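Local coordinates for virulent strain associated lipoprotein (Borreliella spielmanii A14S, PDB 6FZZ) that is an outer-surface lipoprotein of the PFam54 family and, like its Borrelia burgdorferi relative BBE31, may bind glutathione and help the spirochaete colonise its mammalian host, at residues 20-25 and 139-144; 46-51 and 79-84; 64-69 and 75-80; 116-121 and 203-208; 167-170 and 176-179. All coordinates share one frame; numbering follows the deposited sequence.

Interaction 1: 20-25 and 139-144; sequences NDLRNL and SDLENL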
# COMPACT_ATOMS: atom_id res chain seq x y z
N ASN A 20 -3.28 -22.28 12.83
CA ASN A 20 -4.40 -21.41 13.19
C ASN A 20 -4.03 -19.95 13.01
O ASN A 20 -4.81 -19.18 12.46
CB ASN A 20 -4.89 -21.72 14.63
CG ASN A 20 -5.67 -23.02 14.70
OD1 ASN A 20 -6.27 -23.41 13.75
ND2 ASN A 20 -5.65 -23.67 15.80
N ASP A 21 -2.86 -19.53 13.49
CA ASP A 21 -2.53 -18.11 13.48
C ASP A 21 -2.39 -17.60 11.98
O ASP A 21 -2.70 -16.50 11.59
CB ASP A 21 -1.17 -17.91 14.10
CG ASP A 21 -1.17 -18.02 15.59
OD1 ASP A 21 -2.23 -17.83 16.26
OD2 ASP A 21 -0.05 -18.26 16.07
N LEU A 22 -1.90 -18.50 11.18
CA LEU A 22 -1.61 -18.20 9.79
C LEU A 22 -2.89 -18.16 8.97
O LEU A 22 -3.10 -17.24 8.16
CB LEU A 22 -0.61 -19.26 9.38
CG LEU A 22 0.39 -19.11 8.28
CD1 LEU A 22 0.92 -17.69 8.07
CD2 LEU A 22 1.50 -20.12 8.56
N ARG A 23 -3.84 -19.07 9.25
CA ARG A 23 -5.16 -18.91 8.64
C ARG A 23 -5.82 -17.67 9.08
O ARG A 23 -6.45 -17.01 8.28
CB ARG A 23 -6.13 -20.10 8.89
CG ARG A 23 -5.82 -21.29 8.06
CD ARG A 23 -6.64 -22.53 8.47
NE ARG A 23 -6.10 -23.44 7.54
CZ ARG A 23 -5.48 -24.58 7.78
NH1 ARG A 23 -5.49 -25.19 8.97
NH2 ARG A 23 -4.95 -25.16 6.73
N ASN A 24 -5.72 -17.35 10.35
CA ASN A 24 -6.29 -16.09 10.81
C ASN A 24 -5.71 -14.88 10.09
O ASN A 24 -6.42 -13.96 9.68
CB ASN A 24 -6.10 -15.94 12.34
CG ASN A 24 -7.22 -16.61 13.09
OD1 ASN A 24 -8.37 -16.19 12.99
ND2 ASN A 24 -6.92 -17.71 13.75
N LEU A 25 -4.39 -14.84 9.99
CA LEU A 25 -3.74 -13.70 9.28
C LEU A 25 -4.18 -13.57 7.80
O LEU A 25 -4.48 -12.48 7.30
CB LEU A 25 -2.22 -13.91 9.32
CG LEU A 25 -1.54 -13.56 10.64
CD1 LEU A 25 -0.15 -14.22 10.75
CD2 LEU A 25 -1.44 -12.03 10.71
N SER A 139 8.89 -25.60 10.75
CA SER A 139 9.85 -24.54 10.50
C SER A 139 9.46 -23.72 9.28
O SER A 139 9.67 -22.52 9.30
CB SER A 139 11.28 -25.10 10.40
OG SER A 139 11.42 -25.94 9.26
N ASP A 140 8.93 -24.34 8.22
CA ASP A 140 8.38 -23.61 7.05
C ASP A 140 7.16 -22.72 7.47
O ASP A 140 6.96 -21.63 6.92
CB ASP A 140 7.85 -24.55 5.99
CG ASP A 140 8.93 -25.20 5.14
OD1 ASP A 140 10.09 -24.79 5.19
OD2 ASP A 140 8.56 -26.13 4.41
N LEU A 141 6.31 -23.25 8.36
CA LEU A 141 5.11 -22.51 8.82
C LEU A 141 5.55 -21.36 9.66
O LEU A 141 4.99 -20.30 9.55
CB LEU A 141 4.15 -23.40 9.69
CG LEU A 141 3.35 -24.47 8.95
CD1 LEU A 141 2.70 -25.39 9.98
CD2 LEU A 141 2.33 -23.90 7.95
N GLU A 142 6.50 -21.61 10.58
CA GLU A 142 7.07 -20.56 11.37
C GLU A 142 7.69 -19.42 10.50
O GLU A 142 7.50 -18.23 10.74
CB GLU A 142 8.14 -21.14 12.25
CG GLU A 142 8.60 -20.18 13.29
CD GLU A 142 9.13 -20.91 14.52
OE1 GLU A 142 9.34 -22.15 14.41
OE2 GLU A 142 9.31 -20.25 15.57
N ASN A 143 8.41 -19.83 9.48
CA ASN A 143 9.06 -18.89 8.57
C ASN A 143 8.00 -18.09 7.81
O ASN A 143 8.05 -16.86 7.80
CB ASN A 143 10.00 -19.67 7.64
CG ASN A 143 10.90 -18.77 6.86
OD1 ASN A 143 11.55 -17.88 7.41
ND2 ASN A 143 10.94 -18.98 5.57
N LEU A 144 7.00 -18.79 7.29
CA LEU A 144 5.93 -18.20 6.55
C LEU A 144 5.18 -17.18 7.38
O LEU A 144 4.85 -16.06 6.89
CB LEU A 144 4.99 -19.27 5.97
CG LEU A 144 3.71 -18.84 5.28
CD1 LEU A 144 4.01 -17.91 4.11
CD2 LEU A 144 2.90 -20.05 4.79
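Leu22 and Leu144 both swing CG to the side opposite their own backbone N (chi1 -154° and 174°), whereas Leu141 sets CG beside its backbone N (chi1 -72°), and these three choices gather the branch ends of the leucines into one small apolar cluster. Leu22 is the residue that reaches: it leaves its helix pointing at the other segment, and its two methyls divide the work. CD2 makes the closest contacts. Leu22 CD2 lies 3.9 Å from Leu141 CD2 and 4.0 Å from Leu144 CD2, so one methyl is shared between two leucines a single helical turn apart. The same Leu22 CD2 also rests 3.6 Å from the backbone oxygen Leu141 O, a plain van der Waals approach. Leu22 CD1 turns to the other partner and meets the branch carbon Leu144 CG at 4.1 Å. Leu22 and Leu144 meet at about a right angle, while Leu141 presents just one methyl, CD2. The arrangement is ordinary helix-to-helix core packing in an all-helical bundle: helix 15-41, whose sequence is predicted to form a coiled coil, lies against the beginning of helix 138-170. Within residues 20-25 and 139-144 the nearest CA atoms are those of Leu22 and Leu141, 8.0 Å apart. All three leucines are buried. Leu133 in the preceding loop touches both Leu141 and Leu144, and Leu19, one turn before Leu22, packs on Leu141. Leu22 also touches Lys145, the residue that follows Leu144 in helix 138-170.

Interaction 2: 46-51 and 79-84; sequences DQYGIL and LTYGIL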
# COMPACT_ATOMS: atom_id res chain seq x y z
N ASP A 46 -15.34 11.83 -8.53
CA ASP A 46 -14.14 12.61 -8.26
C ASP A 46 -13.00 11.78 -7.68
O ASP A 46 -11.97 12.35 -7.26
CB ASP A 46 -14.42 13.80 -7.36
CG ASP A 46 -14.78 13.44 -5.98
OD1 ASP A 46 -14.94 12.27 -5.61
OD2 ASP A 46 -14.93 14.39 -5.23
N GLN A 47 -13.25 10.47 -7.53
CA GLN A 47 -12.24 9.54 -7.03
C GLN A 47 -11.71 9.98 -5.66
O GLN A 47 -10.48 10.03 -5.45
CB GLN A 47 -11.14 9.40 -8.09
CG GLN A 47 -11.73 8.78 -9.37
CD GLN A 47 -10.79 8.74 -10.54
OE1 GLN A 47 -9.74 9.40 -10.59
NE2 GLN A 47 -11.15 7.93 -11.52
N TYR A 48 -12.65 10.40 -4.79
CA TYR A 48 -12.39 10.79 -3.38
C TYR A 48 -11.49 12.01 -3.26
O TYR A 48 -10.85 12.18 -2.23
CB TYR A 48 -11.80 9.60 -2.54
CG TYR A 48 -12.61 8.30 -2.56
CD1 TYR A 48 -13.80 8.17 -1.79
CD2 TYR A 48 -12.23 7.20 -3.32
CE1 TYR A 48 -14.54 7.04 -1.80
CE2 TYR A 48 -12.99 6.04 -3.35
CZ TYR A 48 -14.13 5.95 -2.55
OH TYR A 48 -14.91 4.82 -2.56
N GLY A 49 -11.50 12.85 -4.31
CA GLY A 49 -10.78 14.07 -4.48
C GLY A 49 -9.26 13.84 -4.68
O GLY A 49 -8.45 14.75 -4.42
N ILE A 50 -8.88 12.63 -5.10
CA ILE A 50 -7.47 12.29 -5.32
C ILE A 50 -7.07 12.74 -6.70
O ILE A 50 -7.07 11.96 -7.68
CB ILE A 50 -7.17 10.79 -5.10
CG1 ILE A 50 -7.48 10.45 -3.64
CG2 ILE A 50 -5.70 10.50 -5.35
CD1 ILE A 50 -7.57 8.94 -3.33
N LEU A 51 -6.79 14.02 -6.79
CA LEU A 51 -6.51 14.62 -8.10
C LEU A 51 -5.16 14.12 -8.62
O LEU A 51 -4.90 14.19 -9.84
CB LEU A 51 -6.49 16.14 -8.02
CG LEU A 51 -7.80 16.97 -7.96
CD1 LEU A 51 -7.44 18.47 -8.02
CD2 LEU A 51 -8.79 16.68 -9.08
N LEU A 79 -5.20 -0.26 -5.21
CA LEU A 79 -4.00 -0.42 -4.36
C LEU A 79 -3.77 0.88 -3.57
O LEU A 79 -3.28 0.85 -2.42
CB LEU A 79 -2.81 -0.79 -5.18
CG LEU A 79 -2.88 -2.20 -5.82
CD1 LEU A 79 -1.75 -2.43 -6.79
CD2 LEU A 79 -2.85 -3.35 -4.78
N THR A 80 -4.12 2.01 -4.19
CA THR A 80 -4.06 3.31 -3.51
C THR A 80 -4.99 3.39 -2.27
O THR A 80 -4.58 3.82 -1.20
CB THR A 80 -4.33 4.49 -4.50
OG1 THR A 80 -3.36 4.49 -5.56
CG2 THR A 80 -4.21 5.82 -3.75
N TYR A 81 -6.24 2.96 -2.45
CA TYR A 81 -7.23 2.91 -1.37
C TYR A 81 -6.73 1.95 -0.25
O TYR A 81 -6.98 2.17 0.94
CB TYR A 81 -8.58 2.45 -1.93
CG TYR A 81 -9.08 3.34 -3.06
CD1 TYR A 81 -8.81 4.71 -3.04
CD2 TYR A 81 -9.85 2.85 -4.10
CE1 TYR A 81 -9.25 5.53 -4.04
CE2 TYR A 81 -10.32 3.68 -5.12
CZ TYR A 81 -10.00 5.01 -5.08
OH TYR A 81 -10.41 5.93 -6.03
N GLY A 82 -6.01 0.91 -0.65
CA GLY A 82 -5.42 -0.01 0.31
C GLY A 82 -4.33 0.61 1.20
O GLY A 82 -4.37 0.46 2.41
N ILE A 83 -3.36 1.27 0.59
CA ILE A 83 -2.22 1.81 1.30
C ILE A 83 -2.65 3.06 2.07
O ILE A 83 -2.13 3.34 3.17
CB ILE A 83 -1.00 2.10 0.36
CG1 ILE A 83 0.27 2.40 1.19
CG2 ILE A 83 -1.22 3.29 -0.56
CD1 ILE A 83 0.81 1.20 1.93
N LEU A 84 -3.68 3.74 1.58
CA LEU A 84 -4.22 4.90 2.33
C LEU A 84 -5.45 4.51 3.16
O LEU A 84 -6.34 5.30 3.41
CB LEU A 84 -4.58 6.01 1.36
CG LEU A 84 -3.43 6.55 0.46
CD1 LEU A 84 -3.95 7.72 -0.37
CD2 LEU A 84 -2.25 7.00 1.35
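Three consecutive residues with positive phi, Gln47, Tyr48 and Gly49, coil the loop so that the Tyr48 ring drives its edge into the face of Tyr81. The ring planes stand at 84°, with centroids 5.1 Å apart, a T-shaped pair. Tyr48 CE2 sits over the Tyr81 face, displaced toward its rim, and Tyr48 CD2 comes within 3.5 Å of Tyr81 CE1. Both tyrosines leave their backbones toward the opposite segment, and with CG beside the backbone N in each the two rings meet between the loop and the helix. Ile50 approaches differently: its CD1 lies in the plane of the Tyr81 ring, at the edge, 3.9 Å from Tyr81 CE1. Tyr81 is thus met on a face by one loop residue and on its rim by another, and Gln47 CB adds a looser touch at the hydroxyl. Both phenol oxygens find partners beyond the pair, Tyr48 OH with Lys39 O and Tyr81 OH with Glu43 OE1, which probably helps to fix how far each ring is inserted. Phe53 also packs on Tyr81, and Leu92 on Tyr48. Ile50 is itself the centre of an inverse gamma turn. The whole is an aromatic core contact of a helical bundle, in which the long loop after helix 15-41 folds onto helix 71-83.

Interaction 3: 64-69 and 75-80; sequences ETVSDN and AYRKLT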
# COMPACT_ATOMS: atom_id res chain seq x y z
N GLU A 64 -2.71 6.01 -21.00
CA GLU A 64 -3.80 6.62 -20.21
C GLU A 64 -3.29 7.07 -18.81
O GLU A 64 -2.16 6.75 -18.43
CB GLU A 64 -5.03 5.66 -20.14
CG GLU A 64 -4.93 4.50 -19.13
CD GLU A 64 -4.00 3.32 -19.46
OE1 GLU A 64 -3.09 3.49 -20.28
OE2 GLU A 64 -4.17 2.19 -18.87
N THR A 65 -4.10 7.83 -18.07
CA THR A 65 -3.75 8.16 -16.68
C THR A 65 -4.36 7.14 -15.70
O THR A 65 -5.22 6.36 -16.08
CB THR A 65 -4.19 9.55 -16.20
OG1 THR A 65 -5.61 9.58 -16.14
CG2 THR A 65 -3.69 10.61 -17.10
N VAL A 66 -3.85 7.17 -14.46
CA VAL A 66 -4.39 6.33 -13.40
C VAL A 66 -5.84 6.76 -13.12
O VAL A 66 -6.66 5.98 -12.58
CB VAL A 66 -3.47 6.41 -12.15
CG1 VAL A 66 -4.16 5.87 -10.88
CG2 VAL A 66 -2.20 5.65 -12.45
N SER A 67 -6.17 8.02 -13.44
CA SER A 67 -7.53 8.47 -13.28
C SER A 67 -8.53 7.84 -14.33
O SER A 67 -9.74 7.75 -14.07
CB SER A 67 -7.62 10.03 -13.41
OG SER A 67 -8.97 10.35 -13.21
N ASP A 68 -8.02 7.40 -15.48
CA ASP A 68 -8.84 6.85 -16.55
C ASP A 68 -9.28 5.46 -16.16
O ASP A 68 -8.69 4.83 -15.25
CB ASP A 68 -8.10 6.78 -17.86
CG ASP A 68 -7.88 8.14 -18.49
OD1 ASP A 68 -8.87 8.88 -18.55
OD2 ASP A 68 -6.73 8.49 -18.85
N ASN A 69 -10.27 4.97 -16.88
CA ASN A 69 -10.89 3.73 -16.52
C ASN A 69 -10.39 2.47 -17.21
O ASN A 69 -11.15 1.53 -17.48
CB ASN A 69 -12.40 3.87 -16.57
CG ASN A 69 -12.93 4.65 -15.37
OD1 ASN A 69 -12.42 4.52 -14.25
ND2 ASN A 69 -13.96 5.43 -15.59
N ALA A 75 -6.92 -0.99 -11.00
CA ALA A 75 -6.05 -1.76 -10.08
C ALA A 75 -5.15 -0.83 -9.25
O ALA A 75 -5.01 -0.98 -8.01
CB ALA A 75 -5.25 -2.82 -10.84
N TYR A 76 -4.53 0.14 -9.93
CA TYR A 76 -3.59 1.08 -9.28
C TYR A 76 -4.43 1.87 -8.25
O TYR A 76 -4.00 2.06 -7.11
CB TYR A 76 -2.98 2.02 -10.33
CG TYR A 76 -1.89 2.93 -9.87
CD1 TYR A 76 -2.14 3.94 -8.92
CD2 TYR A 76 -0.59 2.82 -10.43
CE1 TYR A 76 -1.11 4.78 -8.51
CE2 TYR A 76 0.43 3.63 -9.98
CZ TYR A 76 0.16 4.62 -9.05
OH TYR A 76 1.18 5.42 -8.67
N ARG A 77 -5.62 2.35 -8.63
CA ARG A 77 -6.47 3.06 -7.66
C ARG A 77 -6.85 2.22 -6.44
O ARG A 77 -6.82 2.71 -5.30
CB ARG A 77 -7.73 3.62 -8.31
CG ARG A 77 -7.39 4.69 -9.28
CD ARG A 77 -8.59 5.61 -9.60
NE ARG A 77 -9.84 4.95 -10.11
CZ ARG A 77 -10.12 4.70 -11.38
NH1 ARG A 77 -9.22 4.88 -12.31
NH2 ARG A 77 -11.30 4.20 -11.72
N LYS A 78 -7.30 1.00 -6.68
CA LYS A 78 -7.61 0.07 -5.62
C LYS A 78 -6.42 -0.12 -4.67
O LYS A 78 -6.61 -0.11 -3.49
CB LYS A 78 -8.02 -1.28 -6.24
CG LYS A 78 -8.36 -2.38 -5.27
CD LYS A 78 -8.52 -3.76 -5.94
CE LYS A 78 -7.18 -4.46 -6.12
NZ LYS A 78 -6.44 -4.71 -4.84
N LEU A 79 -5.20 -0.26 -5.21
CA LEU A 79 -4.00 -0.42 -4.36
C LEU A 79 -3.77 0.88 -3.57
O LEU A 79 -3.28 0.85 -2.42
CB LEU A 79 -2.81 -0.79 -5.18
CG LEU A 79 -2.88 -2.20 -5.82
CD1 LEU A 79 -1.75 -2.43 -6.79
CD2 LEU A 79 -2.85 -3.35 -4.78
N THR A 80 -4.12 2.01 -4.19
CA THR A 80 -4.06 3.31 -3.51
C THR A 80 -4.99 3.39 -2.27
O THR A 80 -4.58 3.82 -1.20
CB THR A 80 -4.33 4.49 -4.50
OG1 THR A 80 -3.36 4.49 -5.56
CG2 THR A 80 -4.21 5.82 -3.75
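Arg77 of helix 71-83 reaches back to a type I beta turn, Thr65 to Asp68, so that in this helical bundle a helix side chain binds the turn that precedes its own helix. Arg77 CB leaves the helix alongside the turn rather than straight at it, and Arg77 CG, held beside the backbone N (chi1 -67°), lies 3.8 Å from Val66 CG1. Arg77 CD passes Val66 O at 3.6 Å. There the chain bends at chi3 (-56°) and carries the guanidinium across the carbonyls of the turn. Arg77 NH1 donates twice, to Val66 O at 2.8 Å and to Asp68 O at 3.0 Å, both acceptors lying in the guanidinium plane. NH1 is tilted 17° from the plane of the Val66 carbonyl, but stands well above that of Asp68. Arg77 NH2 donates a hydrogen bond to Asn69 OD1 at 2.8 Å, nearly in line with its C=O bond. NH2 also forms a salt bridge with Glu43, which would probably balance the buried charge. Gripped through both terminal nitrogens, the group can hardly rotate. The neighbouring Tyr76 instead offers a ring face to Val66, and its hydroxyl bonds to Asn110. Val66 CG2 sits over the centre of that ring in a CH-pi contact, 3.8 Å from the centroid, while Val66 CG1 comes to 3.4 Å from Tyr76 CD1.

Interaction 4: 116-121 and 203-208; sequences EGNIDY and KLKSDI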
# COMPACT_ATOMS: atom_id res chain seq x y z
N GLU A 116 2.14 -1.89 -1.88
CA GLU A 116 0.82 -2.46 -1.69
C GLU A 116 0.57 -3.62 -2.63
O GLU A 116 -0.01 -4.65 -2.23
CB GLU A 116 -0.25 -1.42 -1.81
CG GLU A 116 -1.59 -1.96 -1.37
CD GLU A 116 -1.80 -1.92 0.13
OE1 GLU A 116 -1.00 -1.30 0.87
OE2 GLU A 116 -2.82 -2.47 0.55
N GLY A 117 1.04 -3.49 -3.85
CA GLY A 117 0.85 -4.50 -4.85
C GLY A 117 1.57 -5.77 -4.45
O GLY A 117 1.15 -6.84 -4.81
N ASN A 118 2.66 -5.67 -3.70
CA ASN A 118 3.38 -6.86 -3.28
C ASN A 118 2.59 -7.57 -2.22
O ASN A 118 2.59 -8.79 -2.13
CB ASN A 118 4.81 -6.53 -2.81
CG ASN A 118 5.73 -6.14 -3.95
OD1 ASN A 118 5.49 -6.54 -5.09
ND2 ASN A 118 6.79 -5.36 -3.65
N ILE A 119 1.98 -6.80 -1.34
CA ILE A 119 1.08 -7.36 -0.32
C ILE A 119 -0.13 -8.04 -0.96
O ILE A 119 -0.49 -9.16 -0.59
CB ILE A 119 0.64 -6.29 0.69
CG1 ILE A 119 1.85 -5.99 1.57
CG2 ILE A 119 -0.53 -6.78 1.55
CD1 ILE A 119 1.74 -4.77 2.43
N ASP A 120 -0.77 -7.35 -1.86
CA ASP A 120 -1.97 -7.87 -2.58
C ASP A 120 -1.67 -9.18 -3.29
O ASP A 120 -2.43 -10.15 -3.18
CB ASP A 120 -2.41 -6.84 -3.61
CG ASP A 120 -3.80 -7.17 -4.17
OD1 ASP A 120 -4.78 -7.08 -3.43
OD2 ASP A 120 -3.85 -7.64 -5.28
N TYR A 121 -0.55 -9.23 -4.01
CA TYR A 121 -0.11 -10.41 -4.72
C TYR A 121 0.14 -11.56 -3.78
O TYR A 121 -0.23 -12.69 -4.05
CB TYR A 121 1.14 -10.12 -5.58
CG TYR A 121 1.50 -11.24 -6.51
CD1 TYR A 121 0.96 -11.30 -7.78
CD2 TYR A 121 2.38 -12.23 -6.13
CE1 TYR A 121 1.30 -12.34 -8.68
CE2 TYR A 121 2.71 -13.30 -6.98
CZ TYR A 121 2.19 -13.35 -8.27
OH TYR A 121 2.55 -14.40 -9.15
N LYS A 203 11.43 -8.43 -1.43
CA LYS A 203 12.15 -9.60 -0.90
C LYS A 203 11.26 -10.51 -0.01
O LYS A 203 11.34 -11.74 -0.10
CB LYS A 203 13.34 -9.07 -0.10
CG LYS A 203 14.30 -10.10 0.50
CD LYS A 203 14.09 -10.31 1.96
CE LYS A 203 15.26 -11.06 2.63
NZ LYS A 203 15.52 -12.36 1.96
N LEU A 204 10.47 -9.93 0.88
CA LEU A 204 9.53 -10.71 1.71
C LEU A 204 8.55 -11.45 0.86
O LEU A 204 8.28 -12.63 1.09
CB LEU A 204 8.76 -9.77 2.68
CG LEU A 204 9.64 -9.08 3.71
CD1 LEU A 204 8.87 -8.04 4.46
CD2 LEU A 204 10.31 -10.07 4.67
N LYS A 205 7.96 -10.73 -0.10
CA LYS A 205 7.13 -11.41 -1.11
C LYS A 205 7.88 -12.58 -1.79
O LYS A 205 7.36 -13.74 -1.86
CB LYS A 205 6.62 -10.42 -2.16
CG LYS A 205 5.92 -11.04 -3.39
CD LYS A 205 5.66 -10.12 -4.58
CE LYS A 205 6.94 -9.74 -5.33
NZ LYS A 205 6.76 -8.74 -6.36
N SER A 206 9.06 -12.30 -2.36
CA SER A 206 9.82 -13.35 -3.08
C SER A 206 10.13 -14.51 -2.08
O SER A 206 10.01 -15.69 -2.40
CB SER A 206 11.13 -12.78 -3.68
OG SER A 206 10.74 -11.74 -4.57
N ASP A 207 10.44 -14.21 -0.85
CA ASP A 207 10.71 -15.30 0.06
C ASP A 207 9.43 -16.15 0.31
O ASP A 207 9.51 -17.37 0.38
CB ASP A 207 11.22 -14.82 1.37
CG ASP A 207 12.67 -14.32 1.31
OD1 ASP A 207 13.43 -14.59 0.35
OD2 ASP A 207 13.04 -13.65 2.27
N ILE A 208 8.27 -15.50 0.45
CA ILE A 208 7.00 -16.23 0.61
C ILE A 208 6.66 -17.04 -0.60
O ILE A 208 6.32 -18.26 -0.46
CB ILE A 208 5.84 -15.32 1.00
CG1 ILE A 208 6.12 -14.83 2.42
CG2 ILE A 208 4.53 -16.09 0.86
CD1 ILE A 208 5.19 -13.71 2.89
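Lys205 NZ is held by several acceptors at once: Asn118 OD1 at 2.8 Å, Glu202 of its own helix through a salt bridge, and an oxygen of a bound tetraethylene glycol that probably came from the crystallisation liquor. The contact links two helices of the bundle, 105-126 and 180-209, the second predicted to form a coiled coil. Within residues 116-121 and 203-208 the nearest CA atoms are those of Asn118 and Lys205, 6.3 Å apart. To make the bond the lysine starts out with CG opposite its backbone N, then kinks at chi3 (71°), which folds the ammonium back over the asparagine amide. It arrives from above the carbonyl plane of Asn118, 53° out of it. The amide is fixed at its other end as well, since ND2 bonds to Ser201 OG, so Asn118 spans two residues of helix 180-209. The methylenes of Lys205 pack while the tip bonds: Lys205 CE lies 3.5 Å from Asn118 OD1, and CD is about as close to the same oxygen. Thr122, one turn along helix 105-126, touches Lys205 too. On the more exposed side the lysine meets Tyr121 obliquely, Lys205 CD resting 4.2 Å from Tyr121 CD2.

Interaction 5: 167-170 and 176-179; sequences LDYQ and IKAD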
# COMPACT_ATOMS: atom_id res chain seq x y z
N LEU A 167 -0.68 15.18 9.85
CA LEU A 167 -0.67 15.95 11.13
C LEU A 167 0.41 17.01 11.12
O LEU A 167 0.16 18.14 11.54
CB LEU A 167 -0.45 15.00 12.31
CG LEU A 167 -1.46 13.84 12.49
CD1 LEU A 167 -1.25 13.11 13.81
CD2 LEU A 167 -2.90 14.30 12.41
N ASP A 168 1.61 16.64 10.64
CA ASP A 168 2.73 17.58 10.56
C ASP A 168 2.45 18.76 9.71
O ASP A 168 2.94 19.88 9.99
CB ASP A 168 3.99 16.90 10.05
CG ASP A 168 4.58 15.95 11.09
OD1 ASP A 168 4.15 16.08 12.23
OD2 ASP A 168 5.40 15.08 10.78
N TYR A 169 1.76 18.50 8.60
CA TYR A 169 1.33 19.58 7.72
C TYR A 169 0.31 20.57 8.35
O TYR A 169 0.47 21.82 8.30
CB TYR A 169 0.78 19.00 6.45
CG TYR A 169 0.57 20.05 5.42
CD1 TYR A 169 1.61 20.50 4.65
CD2 TYR A 169 -0.70 20.60 5.22
CE1 TYR A 169 1.40 21.50 3.71
CE2 TYR A 169 -0.90 21.62 4.30
CZ TYR A 169 0.16 22.06 3.56
OH TYR A 169 -0.04 23.04 2.61
N GLN A 170 -0.81 20.02 8.79
CA GLN A 170 -1.79 20.77 9.56
C GLN A 170 -1.14 21.62 10.69
O GLN A 170 -1.43 22.77 10.81
CB GLN A 170 -2.85 19.79 10.09
CG GLN A 170 -3.65 20.26 11.28
CD GLN A 170 -3.83 19.18 12.34
OE1 GLN A 170 -2.85 18.68 12.91
NE2 GLN A 170 -5.07 18.84 12.63
N ILE A 176 6.68 23.09 7.23
CA ILE A 176 6.40 22.44 5.93
C ILE A 176 5.14 22.97 5.25
O ILE A 176 4.94 22.75 4.03
CB ILE A 176 6.36 20.88 6.03
CG1 ILE A 176 5.23 20.42 6.92
CG2 ILE A 176 7.72 20.34 6.47
CD1 ILE A 176 4.94 18.94 6.77
N LYS A 177 4.24 23.58 6.04
CA LYS A 177 3.05 24.26 5.50
C LYS A 177 3.34 25.70 5.10
O LYS A 177 2.85 26.15 4.07
CB LYS A 177 1.91 24.30 6.51
CG LYS A 177 0.61 24.84 5.94
CD LYS A 177 -0.49 24.87 6.99
CE LYS A 177 -1.64 25.78 6.56
NZ LYS A 177 -2.10 26.66 7.67
N ALA A 178 4.13 26.39 5.90
CA ALA A 178 4.52 27.77 5.59
C ALA A 178 5.50 27.86 4.45
O ALA A 178 5.57 28.89 3.79
CB ALA A 178 5.12 28.41 6.84
N ASP A 179 6.26 26.79 4.19
CA ASP A 179 7.39 26.87 3.28
C ASP A 179 7.51 25.63 2.38
O ASP A 179 7.90 24.56 2.84
CB ASP A 179 8.66 27.08 4.11
CG ASP A 179 9.93 27.24 3.27
OD1 ASP A 179 9.96 27.04 2.03
OD2 ASP A 179 10.93 27.59 3.90
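A CH-pi contact joins Tyr169 and Lys177: Lys177 CG lies over one face of the tyrosine ring, shifted toward the rim, 4.1 Å from the centroid. Within that contact Lys177 CG comes nearest to Tyr169 CZ, at 3.7 Å. Both side chains have CG opposite their own backbone N (Tyr169 chi1 -169°, Lys177 chi1 -173°), and they meet at about a right angle, Lys177 CG passing over the ring while the chain beyond it leads away. Van der Waals packing against backbone and CB atoms makes up the rest. Lys177 CB rests 3.4 Å from Tyr169 O, and CD of the same lysine lies beside that oxygen. Ile176 places CG1 between its backbone N and carbonyl carbon, which directs Ile176 CD1 onto the helix end, 3.7 Å from Tyr169 N and 4.0 Å from Asp168 CB. Polar bonds flank the contact: Asp168 OD1 receives Gln164 NE2 and Asn173 ND2, while Asp172 OD1 takes the Ala178 amide. Asp179 stands at the N-cap of the next helix, where OD1 bonds to Asn181 N. The contact thus closes the connection between helix 138-170 and helix 180-209, with Tyr169 also packing on Arg94, Ile98 and Leu101 of helix 89-102, and both Tyr169 and Ile176 meeting Leu183 of helix 180-209.

The five contacts string out along an elongated, strand-free helical bundle. Interactions 1 and 5 both use helix 138-170 but lie 42 Å apart between centres, on opposite sides of the chain's centre. Interactions 2 and 3, with centres 9 Å apart, share Leu79 and Thr80 of helix 71-83 and are joined by a probable hydrogen bond between Gln47 OE1 and Ser67 OG. Interaction 4 bridges these regions: Glu116 and Asp120 pack on helix 71-83, and Ile208 touches Leu144 of interaction 1. Along the chain, interactions 1 and 4 interlock because their segments alternate, whereas 2 and 3 close before 4 opens. Distant parts of the sequence are thereby tied into one elongated helical domain.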